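Local coordinates for protein galactokinase (Bifidobacterium longum subsp. infantis ATCC 15697 = JCM 1222 = DSM 20088, PDB 6TEQ) that probably phosphorylates galactose with ATP, as other GHMP-family galactokinases do, and here holds 2-deoxy-2-fluoro-galactose in its sugar pocket, at residues C255-A258 with A259-G263; D289-D293 with E294-K298. One frame throughout, in Å; residues are numbered along the deposited sequence.

Interaction 1. Residues C255-A258 with A259-G263; sequences CEEA and AKILG
Leu262 folds back over the carbonyl of Ala258, one turn earlier in helix 247-262, and meets it twice. Its backbone N donates to Ala258 O at 2.8 Å, and its CG lies 3.3 Å from the same Ala258 O. With CG anti to its own carbonyl carbon (chi1 -73°), the leucine branch stays beside the backbone N and screens that oxygen. This is the closely packed flank. The methyl of Ala258 faces Met296 and Val300 of helix 294-318, while Leu262 and Cys255 both rest on Leu267 of helix 267-276. Ala259 is buried as well, its N bonded to Cys255 O at 3.0 Å.

The solvent side is that of Lys260 and the carboxylate of Glu257, although the Glu257 and Ile261 chains still lean on Met296. In the conformer described, one of two modelled for Glu257, CG stands anti to the backbone N (chi1 172°) and the chain bends at its second torsion, bringing the carboxylate round to two neighbours. Glu257 CG touches Ile261 CD1 at 3.8 Å, and Glu257 OE1 lies 3.6 Å from Lys260 CD, a methylene rather than the ammonium. The charges themselves stay apart, with Lys260 NZ 5.6 Å from Glu257 OE1. Beneath them Ile261 N donates to Glu257 O at 2.7 Å. Past Leu262 the helix ends in a Schellman motif, where Gly263 takes the positive phi and its N returns to Lys260 O.

As a worked case of an amphipathic helical terminus, these residues share backbone hydrogen bonds on both flanks. The inner one differs by its apolar groups, Ala258, Leu262 and Cys255; on the outer, the glutamate and lysine probably attract each other only weakly through solvent and form no direct ion pair in this conformer.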
ATOM      1  N   CYS A 255      -9.512  -0.947  17.397  1.00 15.92           N
ATOM      2  CA  CYS A 255      -8.222  -1.422  17.924  1.00 14.60           C
ATOM      3  C   CYS A 255      -7.728  -0.473  19.021  1.00 15.34           C
ATOM      4  O   CYS A 255      -7.177  -0.981  20.024  1.00 15.39           O
ATOM      5  CB  CYS A 255      -7.172  -1.526  16.840  1.00 15.62           C
ATOM      6  SG  CYS A 255      -7.576  -2.862  15.688  1.00 15.53           S
ATOM      7  N   GLU A 256      -7.810   0.850  18.793  1.00 17.21           N
ATOM      8  CA  GLU A 256      -7.318   1.795  19.810  1.00 17.22           C
ATOM      9  C   GLU A 256      -8.074   1.590  21.122  1.00 17.33           C
ATOM     10  O   GLU A 256      -7.438   1.710  22.221  1.00 19.80           O
ATOM     11  CB  GLU A 256      -7.464   3.234  19.213  1.00 20.49           C
ATOM     12  CG  GLU A 256      -6.528   3.545  18.039  1.00 18.82           C
ATOM     13  CD  GLU A 256      -6.868   4.837  17.301  1.00 31.81           C
ATOM     14  OE1 GLU A 256      -7.772   5.592  17.762  1.00 38.36           O
ATOM     15  OE2 GLU A 256      -6.223   5.130  16.262  1.00 35.23           O
ATOM     16  N   GLU A 257      -9.383   1.386  21.100  0.50 14.46           N
ATOM     17  CA  GLU A 257     -10.142   1.212  22.359  0.50 14.82           C
ATOM     18  C   GLU A 257      -9.629  -0.098  22.980  0.50 17.74           C
ATOM     19  O   GLU A 257      -9.233  -0.128  24.136  0.50 14.58           O
ATOM     20  CB  GLU A 257     -11.646   1.170  22.089  0.50 15.20           C
ATOM     21  CG  GLU A 257     -12.456   0.805  23.324  0.50 19.63           C
ATOM     22  CD  GLU A 257     -12.590   1.925  24.347  0.50 28.20           C
ATOM     23  OE1 GLU A 257     -11.824   2.915  24.247  0.50 32.50           O
ATOM     24  OE2 GLU A 257     -13.500   1.842  25.210  0.50 30.35           O
ATOM     25  N   ALA A 258      -9.545  -1.153  22.183  1.00 17.43           N
ATOM     26  CA  ALA A 258      -9.064  -2.436  22.719  1.00 17.92           C
ATOM     27  C   ALA A 258      -7.785  -2.202  23.526  1.00 15.60           C
ATOM     28  O   ALA A 258      -7.645  -2.698  24.668  1.00 17.39           O
ATOM     29  CB  ALA A 258      -8.831  -3.394  21.583  1.00 18.05           C
ATOM     30  N   ALA A 259      -6.872  -1.441  22.962  1.00 15.89           N
ATOM     31  CA  ALA A 259      -5.552  -1.210  23.597  1.00 16.64           C
ATOM     32  C   ALA A 259      -5.724  -0.413  24.892  1.00 17.15           C
ATOM     33  O   ALA A 259      -5.051  -0.742  25.908  1.00 19.42           O
ATOM     34  CB  ALA A 259      -4.643  -0.529  22.626  1.00 18.49           C
ATOM     35  N   LYS A 260      -6.638   0.552  24.851  1.00 18.79           N
ATOM     36  CA  LYS A 260      -7.000   1.317  26.066  1.00 18.40           C
ATOM     37  C   LYS A 260      -7.534   0.323  27.114  1.00 20.71           C
ATOM     38  O   LYS A 260      -7.091   0.416  28.299  1.00 21.81           O
ATOM     39  CB  LYS A 260      -8.000   2.444  25.745  1.00 22.53           C
ATOM     40  CG  LYS A 260      -8.342   3.377  26.909  0.90 30.45           C
ATOM     41  CD  LYS A 260      -9.486   4.340  26.627  0.80 37.86           C
ATOM     42  CE  LYS A 260      -9.703   5.426  27.680  0.70 34.99           C
ATOM     43  NZ  LYS A 260      -9.733   4.893  29.063  0.60 37.53           N
ATOM     44  N   ILE A 261      -8.490  -0.517  26.728  1.00 19.13           N
ATOM     45  CA  ILE A 261      -9.119  -1.442  27.701  1.00 19.01           C
ATOM     46  C   ILE A 261      -8.038  -2.351  28.284  1.00 18.51           C
ATOM     47  O   ILE A 261      -7.987  -2.485  29.508  1.00 20.76           O
ATOM     48  CB  ILE A 261     -10.267  -2.228  27.088  1.00 20.33           C
ATOM     49  CG1 ILE A 261     -11.435  -1.286  26.808  1.00 24.94           C
ATOM     50  CG2 ILE A 261     -10.664  -3.367  28.023  1.00 26.12           C
ATOM     51  CD1 ILE A 261     -12.508  -1.899  26.031  1.00 26.99           C
ATOM     52  N   LEU A 262      -7.124  -2.807  27.458  1.00 20.91           N
ATOM     53  CA  LEU A 262      -6.038  -3.736  27.866  1.00 21.89           C
ATOM     54  C   LEU A 262      -4.919  -3.014  28.627  1.00 20.37           C
ATOM     55  O   LEU A 262      -4.116  -3.706  29.285  1.00 23.44           O
ATOM     56  CB  LEU A 262      -5.510  -4.428  26.610  1.00 17.80           C
ATOM     57  CG  LEU A 262      -6.503  -5.462  26.074  1.00 18.32           C
ATOM     58  CD1 LEU A 262      -6.034  -5.922  24.720  1.00 18.86           C
ATOM     59  CD2 LEU A 262      -6.764  -6.623  27.054  1.00 19.69           C
ATOM     60  N   GLY A 263      -4.892  -1.684  28.629  1.00 19.60           N
ATOM     61  CA  GLY A 263      -3.871  -0.911  29.346  1.00 18.85           C
ATOM     62  C   GLY A 263      -2.508  -0.960  28.665  1.00 25.11           C
ATOM     63  O   GLY A 263      -1.549  -0.857  29.386  1.00 25.15           O
TER

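Interaction 2. Residues D289-D293 with E294-K298; sequences DALPD and ETMKK
The carboxylate of Asp293 is the flat group at the head of helix 294-318, and the first turn meets it in two ways. Over one face lies Glu294 N, 3.4 Å from Asp293 CG; its angle to OD1 is too poor for a hydrogen bond. Met296 N arrives at the edge of the carboxylate, close to its plane, and Asp293 OD1 accepts at 2.8 Å through its anti lone pair. Asp293 sits at the N-cap, and a first torsion of -178°, with CG opposite the backbone N, brings OD1 to Met296 N for the capping bond. The main chain contributes too: Asp293 O accepts from Lys297 N at 3.1 Å.

The second flat group is the peptide carbonyl of Leu291. Lys297 NZ reaches Leu291 O at 2.8 Å, tilted 33° from the carbonyl plane, after its chain has run past Asp293 O and turned at the last torsion. The same ammonium donates to Leu288 O and to a water 2.9 Å from Lys297 NZ; the water donates a hydrogen bond to Asp289 OD1. That aspartate's direct salt bridge is with Lys285. With an alanine at Lys297, Leu291 O and Leu288 O would probably lose the donor they share, and the water its tie to the helix.

On the inner side, Leu291 CD2 meets Met296 SD at 3.9 Å, the two side chains crossing at about a right angle. The chemistry suits a tight turn between helices: a negative cap where amide N-H groups emerge, which the helix dipole probably stabilises, and a positive ammonium gathering carbonyls near the end of helix 280-289.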
ATOM      1  N   ASP A 289     -10.858 -12.409  27.157  1.00 15.28           N
ATOM      2  CA  ASP A 289     -11.781 -12.327  28.335  1.00 17.75           C
ATOM      3  C   ASP A 289     -11.873 -10.904  28.914  1.00 17.42           C
ATOM      4  O   ASP A 289     -12.931 -10.576  29.502  1.00 20.09           O
ATOM      5  CB  ASP A 289     -11.427 -13.369  29.391  1.00 19.26           C
ATOM      6  CG  ASP A 289     -11.944 -14.772  29.098  1.00 19.44           C
ATOM      7  OD1 ASP A 289     -12.798 -14.964  28.150  1.00 19.29           O
ATOM      8  OD2 ASP A 289     -11.490 -15.670  29.844  1.00 21.58           O
ATOM      9  N   ALA A 290     -10.844 -10.099  28.716  1.00 18.50           N
ATOM     10  CA  ALA A 290     -10.748  -8.717  29.210  1.00 21.52           C
ATOM     11  C   ALA A 290     -11.500  -7.721  28.287  1.00 18.91           C
ATOM     12  O   ALA A 290     -11.675  -6.541  28.686  1.00 22.94           O
ATOM     13  CB  ALA A 290      -9.283  -8.368  29.375  1.00 23.86           C
ATOM     14  N   LEU A 291     -11.990  -8.190  27.142  1.00 19.06           N
ATOM     15  CA  LEU A 291     -12.745  -7.419  26.137  1.00 17.43           C
ATOM     16  C   LEU A 291     -14.193  -7.871  26.133  1.00 21.63           C
ATOM     17  O   LEU A 291     -14.533  -8.864  25.523  1.00 27.79           O
ATOM     18  CB  LEU A 291     -12.107  -7.633  24.762  1.00 18.09           C
ATOM     19  CG  LEU A 291     -10.607  -7.372  24.611  1.00 19.08           C
ATOM     20  CD1 LEU A 291     -10.124  -7.795  23.215  1.00 18.89           C
ATOM     21  CD2 LEU A 291     -10.235  -5.910  24.884  1.00 20.08           C
ATOM     22  N   PRO A 292     -15.136  -7.145  26.738  1.00 27.78           N
ATOM     23  CA  PRO A 292     -16.529  -7.632  26.802  1.00 28.42           C
ATOM     24  C   PRO A 292     -17.264  -7.659  25.446  1.00 21.79           C
ATOM     25  O   PRO A 292     -18.203  -8.432  25.236  1.00 29.90           O
ATOM     26  CB  PRO A 292     -17.139  -6.621  27.794  1.00 33.19           C
ATOM     27  CG  PRO A 292     -16.334  -5.379  27.555  1.00 35.44           C
ATOM     28  CD  PRO A 292     -14.916  -5.916  27.494  1.00 30.20           C
ATOM     29  N   ASP A 293     -16.871  -6.777  24.540  1.00 19.27           N
ATOM     30  CA  ASP A 293     -17.548  -6.649  23.246  1.00 22.86           C
ATOM     31  C   ASP A 293     -17.077  -7.788  22.301  1.00 20.59           C
ATOM     32  O   ASP A 293     -15.872  -7.954  22.067  1.00 18.17           O
ATOM     33  CB  ASP A 293     -17.273  -5.264  22.675  1.00 25.20           C
ATOM     34  CG  ASP A 293     -18.005  -5.091  21.382  1.00 32.27           C
ATOM     35  OD1 ASP A 293     -17.414  -5.478  20.369  1.00 25.12           O
ATOM     36  OD2 ASP A 293     -19.224  -4.621  21.443  1.00 32.16           O
ATOM     37  N   GLU A 294     -18.025  -8.488  21.696  0.50 21.19           N
ATOM     38  CA  GLU A 294     -17.782  -9.723  20.907  0.50 21.14           C
ATOM     39  C   GLU A 294     -17.104  -9.396  19.577  0.50 18.82           C
ATOM     40  O   GLU A 294     -16.303 -10.217  19.115  0.50 20.15           O
ATOM     41  CB  GLU A 294     -19.078 -10.525  20.763  0.50 22.33           C
ATOM     42  CG  GLU A 294     -19.599 -11.070  22.091  0.50 21.59           C
ATOM     43  CD  GLU A 294     -18.914 -12.267  22.721  0.50 24.04           C
ATOM     44  OE1 GLU A 294     -17.991 -12.816  22.132  0.50 21.88           O
ATOM     45  OE2 GLU A 294     -19.371 -12.715  23.793  0.50 23.77           O
ATOM     46  N   THR A 295     -17.409  -8.251  18.980  1.00 17.88           N
ATOM     47  CA  THR A 295     -16.723  -7.732  17.774  1.00 16.92           C
ATOM     48  C   THR A 295     -15.300  -7.347  18.140  1.00 15.19           C
ATOM     49  O   THR A 295     -14.350  -7.680  17.376  1.00 17.18           O
ATOM     50  CB  THR A 295     -17.542  -6.623  17.140  1.00 17.98           C
ATOM     51  OG1 THR A 295     -18.812  -7.182  16.759  1.00 21.76           O
ATOM     52  CG2 THR A 295     -16.784  -5.967  16.015  1.00 18.34           C
ATOM     53  N   MET A 296     -15.095  -6.654  19.261  1.00 17.66           N
ATOM     54  CA  MET A 296     -13.724  -6.241  19.647  1.00 13.74           C
ATOM     55  C   MET A 296     -12.832  -7.475  19.867  1.00 13.69           C
ATOM     56  O   MET A 296     -11.644  -7.465  19.434  1.00 15.92           O
ATOM     57  CB  MET A 296     -13.765  -5.354  20.894  1.00 18.02           C
ATOM     58  CG  MET A 296     -12.451  -4.706  21.184  1.00 15.19           C
ATOM     59  SD  MET A 296     -12.474  -3.708  22.606  1.00 19.18           S
ATOM     60  CE  MET A 296     -13.444  -2.336  22.003  1.00 20.10           C
ATOM     61  N   LYS A 297     -13.369  -8.573  20.366  1.00 15.29           N
ATOM     62  CA  LYS A 297     -12.572  -9.809  20.594  1.00 15.67           C
ATOM     63  C   LYS A 297     -12.083 -10.312  19.235  1.00 13.59           C
ATOM     64  O   LYS A 297     -10.939 -10.681  19.095  1.00 15.21           O
ATOM     65  CB  LYS A 297     -13.393 -10.937  21.257  1.00 15.63           C
ATOM     66  CG  LYS A 297     -13.891 -10.670  22.649  1.00 15.38           C
ATOM     67  CD  LYS A 297     -14.779 -11.848  23.100  1.00 15.57           C
ATOM     68  CE  LYS A 297     -15.580 -11.689  24.364  1.00 21.67           C
ATOM     69  NZ  LYS A 297     -14.726 -11.650  25.531  1.00 23.18           N
ATOM     70  N   LYS A 298     -12.974 -10.315  18.272  1.00 13.96           N
ATOM     71  CA  LYS A 298     -12.675 -10.759  16.918  1.00 14.13           C
ATOM     72  C   LYS A 298     -11.547  -9.892  16.333  1.00 13.67           C
ATOM     73  O   LYS A 298     -10.610 -10.448  15.675  1.00 14.40           O
ATOM     74  CB  LYS A 298     -13.939 -10.765  16.063  1.00 15.15           C
ATOM     75  CG  LYS A 298     -15.020 -11.786  16.315  1.00 19.36           C
ATOM     76  CD  LYS A 298     -16.146 -11.604  15.257  1.00 26.95           C
ATOM     77  CE  LYS A 298     -17.207 -12.643  15.278  1.00 32.22           C
ATOM     78  NZ  LYS A 298     -18.288 -12.135  14.394  1.00 39.20           N
TER
HETATM   79  O   HOH W   1     -13.380 -14.239  25.463  1.00 22.39           O

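Both contacts are local and partly buried, but interaction 1 belongs to the closing turns of helix 247-262 and interaction 2 to the beginning of helix 294-318. One shows how a helix terminates, through a glycine with positive phi; the other how a helix starts, through an aspartate cap. Side-chain hydrogen bonding marks 289-298, whereas 255-263 depends on its backbone. The two meet directly: Met296 SD packs 3.6 Å from Ala258 CA, and Leu262 CD2 lies 3.8 Å from Ala290 CB. Their apolar sides form one interface between the two helices near the surface, with Ala258 and Met296 its buried part. Cys255 lies nearer the sugar pocket, while 289-298 is remote from it.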